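Local atomic coordinates of fructose-bisphosphatase (Pyrococcus horikoshii, PDB entry 1VDW), a protein that probably hydrolyses the 1-phosphate of fructose 1,6-bisphosphate in a magnesium-dependent reaction and belongs to the inositol monophosphatase superfamily. Residues P149-Y154 with D164-T169. Sequence-based numbering, arbitrary orientation. Where two conformers were deposited one is given.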
# COMPACT_ATOMS: atom_id res chain seq x y z
N PRO A 149 -4.74 17.57 -2.10
CA PRO A 149 -4.50 16.48 -1.15
C PRO A 149 -4.38 15.04 -1.63
O PRO A 149 -4.93 14.63 -2.65
CB PRO A 149 -5.64 16.66 -0.14
CG PRO A 149 -6.74 17.21 -0.98
CD PRO A 149 -6.03 18.23 -1.83
N SER A 150 -3.62 14.28 -0.84
CA SER A 150 -3.41 12.86 -1.05
C SER A 150 -4.06 12.24 0.17
O SER A 150 -3.72 12.60 1.30
CB SER A 150 -1.92 12.52 -1.07
OG SER A 150 -1.27 13.15 -2.16
N ILE A 151 -5.00 11.33 -0.04
CA ILE A 151 -5.71 10.75 1.09
C ILE A 151 -5.88 9.24 1.04
O ILE A 151 -5.73 8.63 -0.01
CB ILE A 151 -7.14 11.35 1.21
CG1 ILE A 151 -8.05 10.79 0.10
CG2 ILE A 151 -7.07 12.87 1.11
CD1 ILE A 151 -9.53 11.07 0.31
N SER A 152 -6.15 8.66 2.21
CA SER A 152 -6.50 7.25 2.30
C SER A 152 -8.03 7.32 2.25
O SER A 152 -8.63 8.18 2.89
CB SER A 152 -6.01 6.66 3.63
OG SER A 152 -6.68 5.45 3.93
N PHE A 153 -8.64 6.43 1.48
CA PHE A 153 -10.09 6.47 1.30
C PHE A 153 -10.71 5.08 1.23
O PHE A 153 -10.30 4.25 0.42
CB PHE A 153 -10.40 7.27 0.03
CG PHE A 153 -11.87 7.48 -0.25
CD1 PHE A 153 -12.77 7.75 0.78
CD2 PHE A 153 -12.33 7.48 -1.56
CE1 PHE A 153 -14.11 8.02 0.50
CE2 PHE A 153 -13.67 7.75 -1.85
CZ PHE A 153 -14.56 8.02 -0.82
N TYR A 154 -11.70 4.86 2.09
CA TYR A 154 -12.46 3.61 2.16
C TYR A 154 -13.95 3.94 2.17
O TYR A 154 -14.40 4.72 3.01
CB TYR A 154 -12.17 2.84 3.45
CG TYR A 154 -10.78 2.29 3.64
CD1 TYR A 154 -10.52 0.93 3.46
CD2 TYR A 154 -9.75 3.10 4.09
CE1 TYR A 154 -9.27 0.40 3.73
CE2 TYR A 154 -8.49 2.58 4.36
CZ TYR A 154 -8.27 1.22 4.18
OH TYR A 154 -7.04 0.68 4.48
N ASP A 164 -12.86 13.82 -6.58
CA ASP A 164 -12.67 15.05 -7.34
C ASP A 164 -11.84 16.07 -6.57
O ASP A 164 -11.14 16.89 -7.17
CB ASP A 164 -14.03 15.67 -7.68
CG ASP A 164 -13.92 17.09 -8.19
OD1 ASP A 164 -13.37 17.29 -9.30
OD2 ASP A 164 -14.37 18.02 -7.49
N LYS A 165 -11.91 16.01 -5.25
CA LYS A 165 -11.20 16.95 -4.39
C LYS A 165 -9.75 16.57 -4.10
O LYS A 165 -9.02 17.35 -3.48
CB LYS A 165 -11.92 17.07 -3.04
CG LYS A 165 -13.42 17.30 -3.14
CD LYS A 165 -13.74 18.64 -3.76
CE LYS A 165 -15.24 18.86 -3.85
NZ LYS A 165 -15.58 20.19 -4.43
N VAL A 166 -9.32 15.40 -4.55
CA VAL A 166 -7.96 14.96 -4.25
C VAL A 166 -7.10 14.65 -5.47
O VAL A 166 -7.60 14.37 -6.56
CB VAL A 166 -7.99 13.71 -3.33
CG1 VAL A 166 -8.91 13.96 -2.14
CG2 VAL A 166 -8.45 12.49 -4.11
N LYS A 167 -5.79 14.69 -5.26
CA LYS A 167 -4.82 14.39 -6.31
C LYS A 167 -4.67 12.88 -6.47
O LYS A 167 -4.48 12.37 -7.58
CB LYS A 167 -3.46 15.00 -5.95
CG LYS A 167 -2.36 14.76 -6.97
CD LYS A 167 -2.63 15.51 -8.26
CE LYS A 167 -1.43 15.47 -9.19
NZ LYS A 167 -1.66 16.27 -10.42
N ARG A 168 -4.76 12.16 -5.36
CA ARG A 168 -4.62 10.71 -5.37
C ARG A 168 -5.22 10.11 -4.11
O ARG A 168 -5.39 10.80 -3.09
CB ARG A 168 -3.14 10.32 -5.43
CG ARG A 168 -2.33 10.84 -4.25
CD ARG A 168 -0.87 10.38 -4.28
NE ARG A 168 -0.13 10.86 -5.44
CZ ARG A 168 0.26 12.12 -5.62
NH1 ARG A 168 -0.02 13.05 -4.71
NH2 ARG A 168 0.96 12.45 -6.70
N THR A 169 -5.53 8.82 -4.18
CA THR A 169 -6.04 8.11 -3.03
C THR A 169 -5.20 6.86 -2.83
O THR A 169 -4.55 6.36 -3.76
CB THR A 169 -7.51 7.64 -3.20
OG1 THR A 169 -7.59 6.72 -4.30
CG2 THR A 169 -8.44 8.82 -3.45
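Backbone pairing between residues 149-154 and 164-169 begins where Lys-167 N donates to Pro-149 O at 2.7 Å, an N-H...O angle of 157°. Two residues after Pro-149, Ile-151 N donates to Arg-168 O at 3.1 Å. The bridged pairs Ser-150/Arg-168 and Ile-151/Thr-169 are parallel, and within the Ile-151/Thr-169 pair, Thr-169 CA makes a CA-H...O contact with Ile-151 O at 3.1 Å. These strands are the two arms of a beta-alpha-beta unit whose connection contains helix 160-164. Strand 168-170 is an edge strand of its mixed sheet within this chain, while strand 150-154 is flanked on its other side by strand 189-193.

A polar side-chain bond lies on the Ser-150/Arg-168 face: Arg-168 NH1 donates to Ser-150 OG at 2.8 Å, and the hydroxyl sits at the guanidinium edge, only 3° out of its plane. With CG set between the backbone N and the carbonyl carbon (chi1 60°), the Arg-168 chain starts out beside the serine, CG 3.6 Å from Ser-150 CB, and the later bend at chi3 turns NH1 to the hydroxyl. Tyr-90 of the second subunit packs on both residues.

Apolar packing occupies the Ile-151/Thr-169 face. Val-166 CG1 meets Ile-151 CD1 at 3.8 Å, the two side chains crossing nearly at right angles, whereas Ile-151 and Thr-169 run side by side, CG1 to CG2 4.1 Å. Ile-162 of helix 160-164 covers Ile-151 and Phe-153.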